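Local coordinates for protein 3-hydroxyisobutyryl-CoA hydrolase (Mycobacterium thermoresistibile, PDB 4HDT) that probably hydrolyses 3-hydroxy-2-methylpropanoyl-CoA to 3-hydroxy-2-methylpropanoate and free CoA, and binds zinc ions in the crystal, at residues Leu33-Val38 / Ala87-Phe92; Ala75-Ala80 / Asp304-Ile309; Ile145-Asp150 / Arg294-Ser299; Arg264-Leu269 / Pro320-Ala325. One frame throughout, in Å; residues are numbered along the deposited sequence.

Interaction 1. Residues Leu33-Val38 / Ala87-Phe92. With ZN (zinc ion), chain D; ACT (acetate ion), chain H.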
loop_
_atom_site.group_PDB
_atom_site.type_symbol
_atom_site.label_atom_id
_atom_site.label_comp_id
_atom_site.label_asym_id
_atom_site.label_seq_id
_atom_site.Cartn_x
_atom_site.Cartn_y
_atom_site.Cartn_z
ATOM N N LEU A 33 1.394 11.695 0.628
ATOM C CA LEU A 33 0.031 12.144 0.970
ATOM C C LEU A 33 0.000 12.880 2.293
ATOM O O LEU A 33 0.498 12.381 3.315
ATOM C CB LEU A 33 -0.930 10.956 1.115
ATOM C CG LEU A 33 -1.041 10.059 -0.081
ATOM C CD1 LEU A 33 -2.011 8.931 0.271
ATOM C CD2 LEU A 33 -1.569 10.829 -1.267
ATOM N N THR A 34 -0.657 14.022 2.269
ATOM C CA THR A 34 -0.979 14.768 3.475
ATOM C C THR A 34 -2.453 14.511 3.821
ATOM O O THR A 34 -3.234 13.983 3.006
ATOM C CB THR A 34 -0.824 16.278 3.249
ATOM O OG1 THR A 34 -1.750 16.707 2.254
ATOM C CG2 THR A 34 0.600 16.669 2.832
ATOM N N HIS A 35 -2.835 14.971 4.996
ATOM C CA HIS A 35 -4.223 14.799 5.407
ATOM C C HIS A 35 -5.102 15.613 4.462
ATOM O O HIS A 35 -6.191 15.183 4.049
ATOM C CB HIS A 35 -4.326 15.234 6.862
ATOM C CG HIS A 35 -5.641 14.919 7.470
ATOM N ND1 HIS A 35 -6.003 15.349 8.723
ATOM C CD2 HIS A 35 -6.672 14.172 7.006
ATOM C CE1 HIS A 35 -7.220 14.905 8.993
ATOM N NE2 HIS A 35 -7.636 14.167 7.977
ATOM N N GLY A 36 -4.640 16.812 4.093
ATOM C CA GLY A 36 -5.347 17.633 3.135
ATOM C C GLY A 36 -5.610 16.994 1.782
ATOM O O GLY A 36 -6.699 17.113 1.207
ATOM N N MET A 37 -4.615 16.274 1.278
ATOM C CA MET A 37 -4.785 15.591 -0.007
ATOM C C MET A 37 -5.831 14.489 0.084
ATOM O O MET A 37 -6.653 14.317 -0.841
ATOM C CB MET A 37 -3.430 15.021 -0.481
ATOM C CG MET A 37 -2.395 16.098 -0.812
ATOM S SD MET A 37 -0.685 15.536 -0.880
ATOM C CE MET A 37 -0.645 14.536 -2.367
ATOM N N VAL A 38 -5.745 13.699 1.150
ATOM C CA VAL A 38 -6.767 12.669 1.437
ATOM C C VAL A 38 -8.174 13.265 1.489
ATOM O O VAL A 38 -9.099 12.761 0.843
ATOM C CB VAL A 38 -6.386 11.897 2.726
ATOM C CG1 VAL A 38 -7.553 11.143 3.316
ATOM C CG2 VAL A 38 -5.193 10.988 2.442
ATOM N N ALA A 87 -2.266 11.661 13.634
ATOM C CA ALA A 87 -2.097 10.369 12.995
ATOM C C ALA A 87 -3.418 9.587 12.980
ATOM O O ALA A 87 -3.807 9.048 11.940
ATOM C CB ALA A 87 -1.010 9.539 13.652
ATOM N N ARG A 88 -4.089 9.498 14.114
ATOM C CA ARG A 88 -5.354 8.777 14.136
ATOM C C ARG A 88 -6.419 9.395 13.229
ATOM O O ARG A 88 -7.156 8.690 12.516
ATOM C CB ARG A 88 -5.872 8.627 15.553
ATOM C CG ARG A 88 -4.993 7.711 16.383
ATOM C CD ARG A 88 -5.684 7.380 17.685
ATOM N NE ARG A 88 -5.719 8.554 18.526
ATOM C CZ ARG A 88 -4.756 8.905 19.371
ATOM N NH1 ARG A 88 -3.689 8.135 19.542
ATOM N NH2 ARG A 88 -4.898 10.015 20.069
ATOM N N ARG A 89 -6.505 10.714 13.208
ATOM C CA ARG A 89 -7.498 11.323 12.370
ATOM C C ARG A 89 -7.154 11.111 10.899
ATOM O O ARG A 89 -8.034 10.877 10.075
ATOM C CB ARG A 89 -7.625 12.798 12.653
ATOM C CG ARG A 89 -8.807 13.424 11.909
ATOM C CD ARG A 89 -10.171 12.839 12.332
ATOM N NE ARG A 89 -11.116 12.882 11.223
ATOM C CZ ARG A 89 -12.421 12.602 11.299
ATOM N NH1 ARG A 89 -12.988 12.282 12.469
ATOM N NH2 ARG A 89 -13.178 12.671 10.194
ATOM N N PHE A 90 -5.873 11.236 10.576
ATOM C CA PHE A 90 -5.399 11.003 9.204
ATOM C C PHE A 90 -5.798 9.585 8.765
ATOM O O PHE A 90 -6.378 9.405 7.698
ATOM C CB PHE A 90 -3.868 11.220 9.091
ATOM C CG PHE A 90 -3.290 10.774 7.772
ATOM C CD1 PHE A 90 -3.492 11.511 6.624
ATOM C CD2 PHE A 90 -2.600 9.591 7.692
ATOM C CE1 PHE A 90 -2.963 11.123 5.403
ATOM C CE2 PHE A 90 -2.082 9.161 6.486
ATOM C CZ PHE A 90 -2.289 9.926 5.314
ATOM N N TRP A 91 -5.460 8.612 9.584
ATOM C CA TRP A 91 -5.743 7.207 9.228
ATOM C C TRP A 91 -7.248 6.980 9.144
ATOM O O TRP A 91 -7.710 6.227 8.281
ATOM C CB TRP A 91 -5.115 6.272 10.235
ATOM C CG TRP A 91 -3.646 6.170 10.165
ATOM C CD1 TRP A 91 -2.891 6.230 9.052
ATOM C CD2 TRP A 91 -2.749 5.955 11.245
ATOM N NE1 TRP A 91 -1.567 6.077 9.354
ATOM C CE2 TRP A 91 -1.449 5.900 10.708
ATOM C CE3 TRP A 91 -2.911 5.802 12.615
ATOM C CZ2 TRP A 91 -0.298 5.683 11.521
ATOM C CZ3 TRP A 91 -1.781 5.572 13.422
ATOM C CH2 TRP A 91 -0.499 5.535 12.878
ATOM N N PHE A 92 -8.011 7.572 10.047
ATOM C CA PHE A 92 -9.469 7.449 10.000
ATOM C C PHE A 92 -10.008 7.898 8.629
ATOM O O PHE A 92 -10.745 7.174 7.967
ATOM C CB PHE A 92 -10.079 8.262 11.159
ATOM C CG PHE A 92 -11.511 7.964 11.459
ATOM C CD1 PHE A 92 -12.521 8.657 10.847
ATOM C CD2 PHE A 92 -11.838 7.024 12.409
ATOM C CE1 PHE A 92 -13.860 8.390 11.138
ATOM C CE2 PHE A 92 -13.155 6.737 12.705
ATOM C CZ PHE A 92 -14.166 7.414 12.062
HETATM ZN ZN ZN D . -5.333 16.689 10.173
HETATM C C ACT H . -0.650 13.728 7.739
HETATM O O ACT H . -0.780 14.858 7.164
HETATM O OXT ACT H . -1.085 13.522 8.894
HETATM C CH3 ACT H . 0.105 12.596 7.086
#
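Both H35 and F90 carry CG anti to the backbone N (chi1 -171° for H35), and this runs the two side chains past each other in opposite directions, each reaching toward the other's backbone. They belong to the crotonase-like fold: H35 opens helix 35-49, and F90 sits on helix 85-103. The imidazole lies over the F90 backbone, with F90 CA 4.1 Å from the centre of the H35 ring and only 11° off its normal, a CH-pi contact. The two rings are almost perpendicular (89°), an offset edge-to-face pair in which F90 turns its edge to the face of H35. H35 CA in turn meets the edge of the phenyl ring at F90 CD1, 3.6 Å away, while V38 CG2 touches F90 CE1 at 3.7 Å. R89 adds the aliphatic start of its chain, CG resting near H35 CE1; its guanidinium goes on to a salt bridge with D93. That same D93 is hydrogen-bonded to H35 NE2, and together with the zinc at ND1, shared with E86, it holds the ring's rotation. Ahead of H35, T34 is the N-cap: its OG1 accepts from M37 N at 3.1 Å in a capping box. An acetate, probably from the crystallisation liquor, lies over one face of F90, and its O accepts a hydrogen bond from H35 N at 3.0 Å.

Interaction 2. Residues Ala75-Ala80 / Asp304-Ile309; sequences AIYHSA and DLVEGI. With ZN (zinc ion), chain E.
Y77 and I309 make the tightest touch here: I309 CG2 reaches Y77 CB at 3.5 Å and also lies near the start of the phenol ring, the two side chains sliding past each other in opposite directions. Y77 CG is anti to the backbone N (chi1 174°), which sends the ring across the neighbouring helix, where its CE1 meets V306 CG1 at 3.8 Å and comes close to V306 O. The two methyls of V306 divide the work, since CG2 packs on A80 CB at 3.9 Å while CG1 takes the tyrosine. On the other flank I76 CG2 approaches I309 CD1 at 4.2 Å, and L305 CD2 touches I76 and A80 more loosely. No hydrogen bond crosses; the side chains meet through carbon atoms, with V306 O the polar atom near the ring.

Further out, Y77 reaches R310 and L313 on the same partner helix, and its hydroxyl has a weak hydrogen bond with K81. I76 also packs on A87 and W91, and L305 on F147, which joins the pair to helix 85-103 and to the loop carrying F147. H78, which makes no contact with 304-309, binds a zinc ion through ND1 at 2.1 Å. The short helical segments pass with their axes 9.7 Å apart and 140° between their directions, a roughly antiparallel helix pair that brings helix 303-313, late in this crotonase-like chain, against the early helix 73-81.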
loop_
_atom_site.group_PDB
_atom_site.type_symbol
_atom_site.label_atom_id
_atom_site.label_comp_id
_atom_site.label_asym_id
_atom_site.label_seq_id
_atom_site.Cartn_x
_atom_site.Cartn_y
_atom_site.Cartn_z
ATOM N N ALA A 75 4.937 13.835 9.309
ATOM C CA ALA A 75 3.763 14.206 10.088
ATOM C C ALA A 75 3.353 13.100 11.083
ATOM O O ALA A 75 2.901 13.390 12.211
ATOM C CB ALA A 75 2.629 14.532 9.128
ATOM N N ILE A 76 3.495 11.839 10.680
ATOM C CA ILE A 76 3.168 10.716 11.564
ATOM C C ILE A 76 4.169 10.719 12.714
ATOM O O ILE A 76 3.814 10.507 13.870
ATOM C CB ILE A 76 3.196 9.360 10.811
ATOM C CG1 ILE A 76 2.121 9.360 9.710
ATOM C CG2 ILE A 76 3.023 8.209 11.785
ATOM C CD1 ILE A 76 0.703 9.374 10.236
ATOM N N TYR A 77 5.419 10.996 12.383
ATOM C CA TYR A 77 6.487 11.034 13.377
ATOM C C TYR A 77 6.202 12.110 14.409
ATOM O O TYR A 77 6.196 11.840 15.616
ATOM C CB TYR A 77 7.816 11.250 12.650
ATOM C CG TYR A 77 9.065 11.469 13.505
ATOM C CD1 TYR A 77 9.571 10.450 14.308
ATOM C CD2 TYR A 77 9.777 12.651 13.414
ATOM C CE1 TYR A 77 10.724 10.617 15.045
ATOM C CE2 TYR A 77 10.919 12.853 14.158
ATOM C CZ TYR A 77 11.397 11.832 14.964
ATOM O OH TYR A 77 12.539 12.033 15.695
ATOM N N HIS A 78 5.912 13.321 13.959
ATOM C CA HIS A 78 5.601 14.381 14.926
ATOM C C HIS A 78 4.383 14.056 15.784
ATOM O O HIS A 78 4.351 14.383 16.979
ATOM C CB HIS A 78 5.450 15.724 14.217
ATOM C CG HIS A 78 6.731 16.213 13.608
ATOM N ND1 HIS A 78 6.790 17.309 12.780
ATOM C CD2 HIS A 78 7.997 15.730 13.679
ATOM C CE1 HIS A 78 8.032 17.495 12.379
ATOM N NE2 HIS A 78 8.783 16.541 12.900
ATOM N N SER A 79 3.374 13.403 15.190
ATOM C CA SER A 79 2.195 13.036 15.969
ATOM C C SER A 79 2.460 11.948 17.013
ATOM O O SER A 79 1.971 12.004 18.136
ATOM C CB SER A 79 1.054 12.600 15.021
ATOM O OG SER A 79 -0.135 12.354 15.733
ATOM N N ALA A 80 3.224 10.938 16.619
ATOM C CA ALA A 80 3.574 9.836 17.519
ATOM C C ALA A 80 4.374 10.320 18.711
ATOM O O ALA A 80 4.227 9.785 19.799
ATOM C CB ALA A 80 4.348 8.749 16.779
ATOM N N ASP A 304 9.324 1.285 18.316
ATOM C CA ASP A 304 9.888 1.090 16.997
ATOM C C ASP A 304 9.338 2.012 15.917
ATOM O O ASP A 304 10.020 2.314 14.965
ATOM C CB ASP A 304 9.771 -0.369 16.549
ATOM C CG ASP A 304 10.846 -1.261 17.159
ATOM O OD1 ASP A 304 11.607 -0.787 18.047
ATOM O OD2 ASP A 304 10.945 -2.437 16.743
ATOM N N LEU A 305 8.083 2.444 16.020
ATOM C CA LEU A 305 7.570 3.374 15.024
ATOM C C LEU A 305 8.389 4.670 15.016
ATOM O O LEU A 305 8.831 5.135 13.966
ATOM C CB LEU A 305 6.089 3.673 15.241
ATOM C CG LEU A 305 5.492 4.593 14.179
ATOM C CD1 LEU A 305 5.549 4.006 12.784
ATOM C CD2 LEU A 305 4.087 5.004 14.570
ATOM N N VAL A 306 8.648 5.229 16.189
ATOM C CA VAL A 306 9.414 6.476 16.292
ATOM C C VAL A 306 10.870 6.271 15.853
ATOM O O VAL A 306 11.422 7.051 15.065
ATOM C CB VAL A 306 9.287 7.036 17.730
ATOM C CG1 VAL A 306 10.255 8.184 17.972
ATOM C CG2 VAL A 306 7.844 7.450 17.979
ATOM N N GLU A 307 11.481 5.204 16.353
ATOM C CA GLU A 307 12.855 4.869 16.037
ATOM C C GLU A 307 12.993 4.606 14.540
ATOM O O GLU A 307 13.964 5.051 13.904
ATOM C CB GLU A 307 13.292 3.669 16.877
ATOM C CG GLU A 307 14.680 3.127 16.554
ATOM C CD GLU A 307 15.827 4.071 16.799
ATOM O OE1 GLU A 307 15.653 5.194 17.288
ATOM O OE2 GLU A 307 16.968 3.684 16.520
ATOM N N GLY A 308 12.047 3.830 13.983
ATOM C CA GLY A 308 12.073 3.502 12.560
ATOM C C GLY A 308 11.988 4.716 11.660
ATOM O O GLY A 308 12.791 4.899 10.739
ATOM N N ILE A 309 11.047 5.597 11.929
ATOM C CA ILE A 309 10.912 6.772 11.104
ATOM C C ILE A 309 12.101 7.695 11.341
ATOM O O ILE A 309 12.610 8.298 10.400
ATOM C CB ILE A 309 9.612 7.510 11.388
ATOM C CG1 ILE A 309 8.382 6.667 10.984
ATOM C CG2 ILE A 309 9.602 8.878 10.707
ATOM C CD1 ILE A 309 7.073 7.256 11.441
HETATM ZN ZN ZN E . 5.414 18.663 12.046
#

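Interaction 3. Residues Ile145-Asp150 / Arg294-Ser299; sequences IGFIPD and RVSCAS
F147 points the far end of its ring between two serines of helix 285-299. S299 OG sits at the ring edge, in plane, 3.4 Å from F147 CE1, while S296 OG approaches F147 CZ obliquely at the same 3.4 Å. Neither serine oxygen bonds across to the loop directly. S299, with OG between its own backbone N and carbonyl carbon (chi1 82°), donates back to S296 O at 2.6 Å, from 17° out of the carbonyl plane. S296 OG instead has Y95 OH and E292 O as partners, together with a water that donates to I148 O at 2.8 Å. Through these two hydrogen bonds the water links the loop backbone to the helix. It also lies above one face of F147, offset toward the rim.

In this crotonase-like chain the contact seats the loop between strand 137-139 and helix 153-158 against the C-terminal end of helix 285-299, in a fully buried position. I148 and V295 cross at about a right angle, and the V295 CG1 methyl serves four carbons of the isoleucine, including I148 CB at 3.8 Å. D150 brings its CB to S296 OG at 3.9 Å, but its carboxylate oxygen OD2 is hydrogen-bonded to Y95 OH, the same hydroxyl that S296 OG meets.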
loop_
_atom_site.group_PDB
_atom_site.type_symbol
_atom_site.label_atom_id
_atom_site.label_comp_id
_atom_site.label_asym_id
_atom_site.label_seq_id
_atom_site.Cartn_x
_atom_site.Cartn_y
_atom_site.Cartn_z
ATOM N N ILE A 145 10.183 0.709 8.895
ATOM C CA ILE A 145 10.072 1.861 9.823
ATOM C C ILE A 145 9.320 1.464 11.092
ATOM O O ILE A 145 8.775 2.326 11.810
ATOM C CB ILE A 145 9.437 3.115 9.153
ATOM C CG1 ILE A 145 8.060 2.832 8.523
ATOM C CG2 ILE A 145 10.400 3.716 8.125
ATOM C CD1 ILE A 145 7.181 4.068 8.345
ATOM N N GLY A 146 9.252 0.176 11.400
ATOM C CA GLY A 146 8.569 -0.245 12.609
ATOM C C GLY A 146 7.062 -0.170 12.557
ATOM O O GLY A 146 6.421 -0.139 13.618
ATOM N N PHE A 147 6.517 -0.192 11.348
ATOM C CA PHE A 147 5.072 -0.057 11.098
ATOM C C PHE A 147 4.608 -1.319 10.402
ATOM O O PHE A 147 5.431 -2.246 10.095
ATOM C CB PHE A 147 4.822 1.248 10.300
ATOM C CG PHE A 147 3.385 1.702 10.209
ATOM C CD1 PHE A 147 2.623 1.962 11.326
ATOM C CD2 PHE A 147 2.836 1.992 8.966
ATOM C CE1 PHE A 147 1.329 2.464 11.191
ATOM C CE2 PHE A 147 1.557 2.513 8.820
ATOM C CZ PHE A 147 0.775 2.688 9.927
ATOM N N ILE A 148 3.300 -1.421 10.164
ATOM C CA ILE A 148 2.669 -2.604 9.580
ATOM C C ILE A 148 1.895 -2.134 8.356
ATOM O O ILE A 148 1.221 -1.097 8.437
ATOM C CB ILE A 148 1.762 -3.314 10.609
ATOM C CG1 ILE A 148 2.565 -3.816 11.841
ATOM C CG2 ILE A 148 0.987 -4.453 9.971
ATOM C CD1 ILE A 148 2.784 -2.822 12.946
ATOM N N PRO A 149 1.933 -2.891 7.234
ATOM C CA PRO A 149 1.182 -2.491 6.043
ATOM C C PRO A 149 -0.268 -2.168 6.371
ATOM O O PRO A 149 -0.959 -2.981 7.021
ATOM C CB PRO A 149 1.289 -3.703 5.113
ATOM C CG PRO A 149 2.619 -4.316 5.501
ATOM C CD PRO A 149 2.768 -4.087 6.982
ATOM N N ASP A 150 -0.687 -1.008 5.944
ATOM C CA ASP A 150 -2.056 -0.527 6.169
ATOM C C ASP A 150 -2.703 -0.172 4.858
ATOM O O ASP A 150 -2.436 -0.765 3.870
ATOM C CB ASP A 150 -2.010 0.640 7.188
ATOM C CG ASP A 150 -1.292 1.897 6.686
ATOM O OD1 ASP A 150 -0.463 1.789 5.719
ATOM O OD2 ASP A 150 -1.586 3.001 7.289
ATOM N N ARG A 294 -6.761 -0.606 14.295
ATOM C CA ARG A 294 -6.319 -1.008 15.651
ATOM C C ARG A 294 -4.794 -1.153 15.686
ATOM O O ARG A 294 -4.131 -0.663 16.597
ATOM C CB ARG A 294 -6.947 -2.334 16.098
ATOM C CG ARG A 294 -8.463 -2.247 16.278
ATOM C CD ARG A 294 -9.052 -3.616 16.574
ATOM N NE ARG A 294 -10.385 -3.555 17.147
ATOM C CZ ARG A 294 -11.072 -4.625 17.585
ATOM N NH1 ARG A 294 -10.557 -5.854 17.478
ATOM N NH2 ARG A 294 -12.278 -4.469 18.124
ATOM N N VAL A 295 -4.243 -1.806 14.667
ATOM C CA VAL A 295 -2.800 -2.045 14.598
ATOM C C VAL A 295 -2.025 -0.730 14.484
ATOM O O VAL A 295 -1.034 -0.527 15.211
ATOM C CB VAL A 295 -2.462 -3.017 13.458
ATOM C CG1 VAL A 295 -0.973 -3.132 13.172
ATOM C CG2 VAL A 295 -3.049 -4.417 13.757
ATOM N N SER A 296 -2.476 0.161 13.600
ATOM C CA SER A 296 -1.813 1.467 13.434
ATOM C C SER A 296 -1.865 2.285 14.725
ATOM O O SER A 296 -0.872 2.840 15.138
ATOM C CB SER A 296 -2.394 2.247 12.260
ATOM O OG SER A 296 -2.228 1.525 11.029
ATOM N N CYS A 297 -3.040 2.334 15.347
ATOM C CA CYS A 297 -3.210 3.021 16.622
ATOM C C CYS A 297 -2.262 2.479 17.681
ATOM O O CYS A 297 -1.648 3.260 18.432
ATOM C CB CYS A 297 -4.637 2.894 17.093
ATOM S SG CYS A 297 -5.808 3.980 16.228
ATOM N N ALA A 298 -2.159 1.153 17.770
ATOM C CA ALA A 298 -1.235 0.527 18.723
ATOM C C ALA A 298 0.226 0.913 18.419
ATOM O O ALA A 298 1.000 1.222 19.363
ATOM C CB ALA A 298 -1.423 -0.987 18.723
ATOM N N SER A 299 0.579 0.937 17.137
ATOM C CA SER A 299 1.940 1.272 16.732
ATOM C C SER A 299 2.336 2.702 17.185
ATOM O O SER A 299 3.516 2.974 17.434
ATOM C CB SER A 299 2.124 1.127 15.235
ATOM O OG SER A 299 1.647 2.291 14.608
HETATM O O HOH W 1 -0.497 -0.581 10.635
#

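Interaction 4. Residues Arg264-Leu269 / Pro320-Ala325; sequences RSPIAL and PKWRPA
An irregular run, 320-325, with a cis peptide before P324, passes the start of helix 266-279, S265 and W322 lying nearest with CA atoms 5.9 Å apart. With CG anti to the carbonyl carbon (chi1 -57°), the W322 indole lies flat over the backbone at S265: S265 CA stands 3.5 Å from the centre of the five-membered ring and 9° off its normal, a CH-pi contact, while S265 CB sits over the six-membered part, 3.7 Å from W322 CE3. P320 CG lies against the opposite face, toward its rim. W322 CB packs on P266 CD at 3.7 Å. The P266 ring crosses the tryptophan obliquely, and its CG lies 3.5 Å from P324 O.

S265 is the N-cap of the helix: its OG accepts from A268 N at 3.1 Å, with a fairly straight N-H angle of 162°, and is also hydrogen-bonded to D304 OD2. W322 NE1 is hydrogen-bonded to T263 O. One water accepts from I267 N at 2.9 Å and donates to P324 O. Across these two segments, then, the join is CH-pi and apolar packing plus a single water bridge, with no direct hydrogen bond; direct hydrogen bonds to the loop backbone come instead from helix 303-313, where D304 OD1 takes R323 N and E307 OE2 takes K321 N.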
loop_
_atom_site.group_PDB
_atom_site.type_symbol
_atom_site.label_atom_id
_atom_site.label_comp_id
_atom_site.label_asym_id
_atom_site.label_seq_id
_atom_site.Cartn_x
_atom_site.Cartn_y
_atom_site.Cartn_z
ATOM N N ARG A 264 14.642 -5.758 9.611
ATOM C CA ARG A 264 13.367 -5.105 9.873
ATOM C C ARG A 264 13.023 -5.213 11.332
ATOM O O ARG A 264 13.631 -5.983 12.100
ATOM C CB ARG A 264 12.256 -5.720 9.009
ATOM C CG ARG A 264 12.484 -5.778 7.526
ATOM C CD ARG A 264 12.921 -4.455 6.971
ATOM N NE ARG A 264 12.819 -4.423 5.528
ATOM C CZ ARG A 264 13.182 -3.387 4.774
ATOM N NH1 ARG A 264 13.777 -2.318 5.302
ATOM N NH2 ARG A 264 12.990 -3.414 3.476
ATOM N N SER A 265 12.083 -4.367 11.763
ATOM C CA SER A 265 11.671 -4.360 13.157
ATOM C C SER A 265 11.109 -5.708 13.577
ATOM O O SER A 265 10.125 -6.155 12.951
ATOM C CB SER A 265 10.601 -3.262 13.354
ATOM O OG SER A 265 9.824 -3.469 14.505
ATOM N N PRO A 266 11.673 -6.356 14.633
ATOM C CA PRO A 266 11.084 -7.647 15.080
ATOM C C PRO A 266 9.600 -7.607 15.435
ATOM O O PRO A 266 8.836 -8.439 14.959
ATOM C CB PRO A 266 11.953 -8.038 16.277
ATOM C CG PRO A 266 13.305 -7.487 15.891
ATOM C CD PRO A 266 12.993 -6.140 15.254
ATOM N N ILE A 267 9.166 -6.591 16.191
ATOM C CA ILE A 267 7.759 -6.521 16.559
ATOM C C ILE A 267 6.900 -6.231 15.323
ATOM O O ILE A 267 5.883 -6.884 15.120
ATOM C CB ILE A 267 7.481 -5.537 17.716
ATOM C CG1 ILE A 267 6.038 -5.664 18.215
ATOM C CG2 ILE A 267 7.781 -4.103 17.293
ATOM C CD1 ILE A 267 5.660 -7.032 18.733
ATOM N N ALA A 268 7.354 -5.344 14.450
ATOM C CA ALA A 268 6.568 -5.042 13.235
ATOM C C ALA A 268 6.434 -6.281 12.311
ATOM O O ALA A 268 5.369 -6.539 11.783
ATOM C CB ALA A 268 7.149 -3.866 12.488
ATOM N N LEU A 269 7.517 -7.019 12.157
ATOM C CA LEU A 269 7.520 -8.264 11.376
ATOM C C LEU A 269 6.487 -9.218 11.943
ATOM O O LEU A 269 5.702 -9.788 11.187
ATOM C CB LEU A 269 8.884 -8.971 11.408
ATOM C CG LEU A 269 9.948 -8.332 10.522
ATOM C CD1 LEU A 269 11.340 -8.821 10.962
ATOM C CD2 LEU A 269 9.668 -8.518 9.027
ATOM N N PRO A 320 18.318 1.790 12.398
ATOM C CA PRO A 320 17.458 1.817 13.581
ATOM C C PRO A 320 17.851 0.773 14.629
ATOM O O PRO A 320 18.234 -0.345 14.279
ATOM C CB PRO A 320 16.066 1.519 13.012
ATOM C CG PRO A 320 16.350 0.746 11.761
ATOM C CD PRO A 320 17.628 1.289 11.204
ATOM N N LYS A 321 17.732 1.138 15.906
ATOM C CA LYS A 321 17.998 0.250 17.025
ATOM C C LYS A 321 16.673 -0.212 17.567
ATOM O O LYS A 321 16.008 0.497 18.343
ATOM C CB LYS A 321 18.803 0.972 18.141
ATOM N N TRP A 322 16.253 -1.385 17.112
ATOM C CA TRP A 322 14.928 -1.852 17.402
ATOM C C TRP A 322 14.859 -2.378 18.826
ATOM O O TRP A 322 15.836 -2.942 19.363
ATOM C CB TRP A 322 14.545 -2.986 16.452
ATOM C CG TRP A 322 14.592 -2.695 14.971
ATOM C CD1 TRP A 322 15.273 -3.416 14.025
ATOM C CD2 TRP A 322 13.839 -1.716 14.256
ATOM N NE1 TRP A 322 15.030 -2.925 12.782
ATOM C CE2 TRP A 322 14.137 -1.882 12.881
ATOM C CE3 TRP A 322 12.969 -0.695 14.640
ATOM C CZ2 TRP A 322 13.590 -1.071 11.885
ATOM C CZ3 TRP A 322 12.419 0.115 13.649
ATOM C CH2 TRP A 322 12.726 -0.076 12.280
ATOM N N ARG A 323 13.683 -2.253 19.420
ATOM C CA ARG A 323 13.426 -2.717 20.776
ATOM C C ARG A 323 11.995 -3.258 20.817
ATOM O O ARG A 323 11.057 -2.485 20.632
ATOM C CB ARG A 323 13.615 -1.527 21.752
ATOM N N PRO A 324 11.802 -4.583 21.019
ATOM C CA PRO A 324 12.817 -5.621 21.212
ATOM C C PRO A 324 13.760 -5.803 20.042
ATOM O O PRO A 324 13.363 -5.698 18.882
ATOM C CB PRO A 324 11.997 -6.902 21.412
ATOM C CG PRO A 324 10.680 -6.611 20.808
ATOM C CD PRO A 324 10.440 -5.156 21.029
ATOM N N ALA A 325 15.008 -6.139 20.363
ATOM C CA ALA A 325 16.056 -6.178 19.353
ATOM C C ALA A 325 16.049 -7.490 18.573
ATOM O O ALA A 325 16.620 -7.562 17.503
ATOM C CB ALA A 325 17.417 -5.970 19.992
HETATM O O HOH W 2 10.901 -4.977 17.803
#

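From the N terminus, interaction 1 comes first, closing a loop of 48 residues between helix 35-49 and helix 85-103. Helix 73-81 lies within that loop and opens interaction 2, which ends only at helix 303-313, so the two cross; they touch where A87 and W91 meet I76. Interaction 3 lies wholly within the long span of interaction 2, joining loop 145-150 to helix 285-299, and W91 packs on its F147. Interaction 4 starts between the segments of interaction 3 and finishes beyond helix 303-313, thereby crossing both 2 and 3. D304 and E307 link interaction 2 to interaction 4, while interactions 1 and 4 stay about 12 Å apart at their nearest atoms.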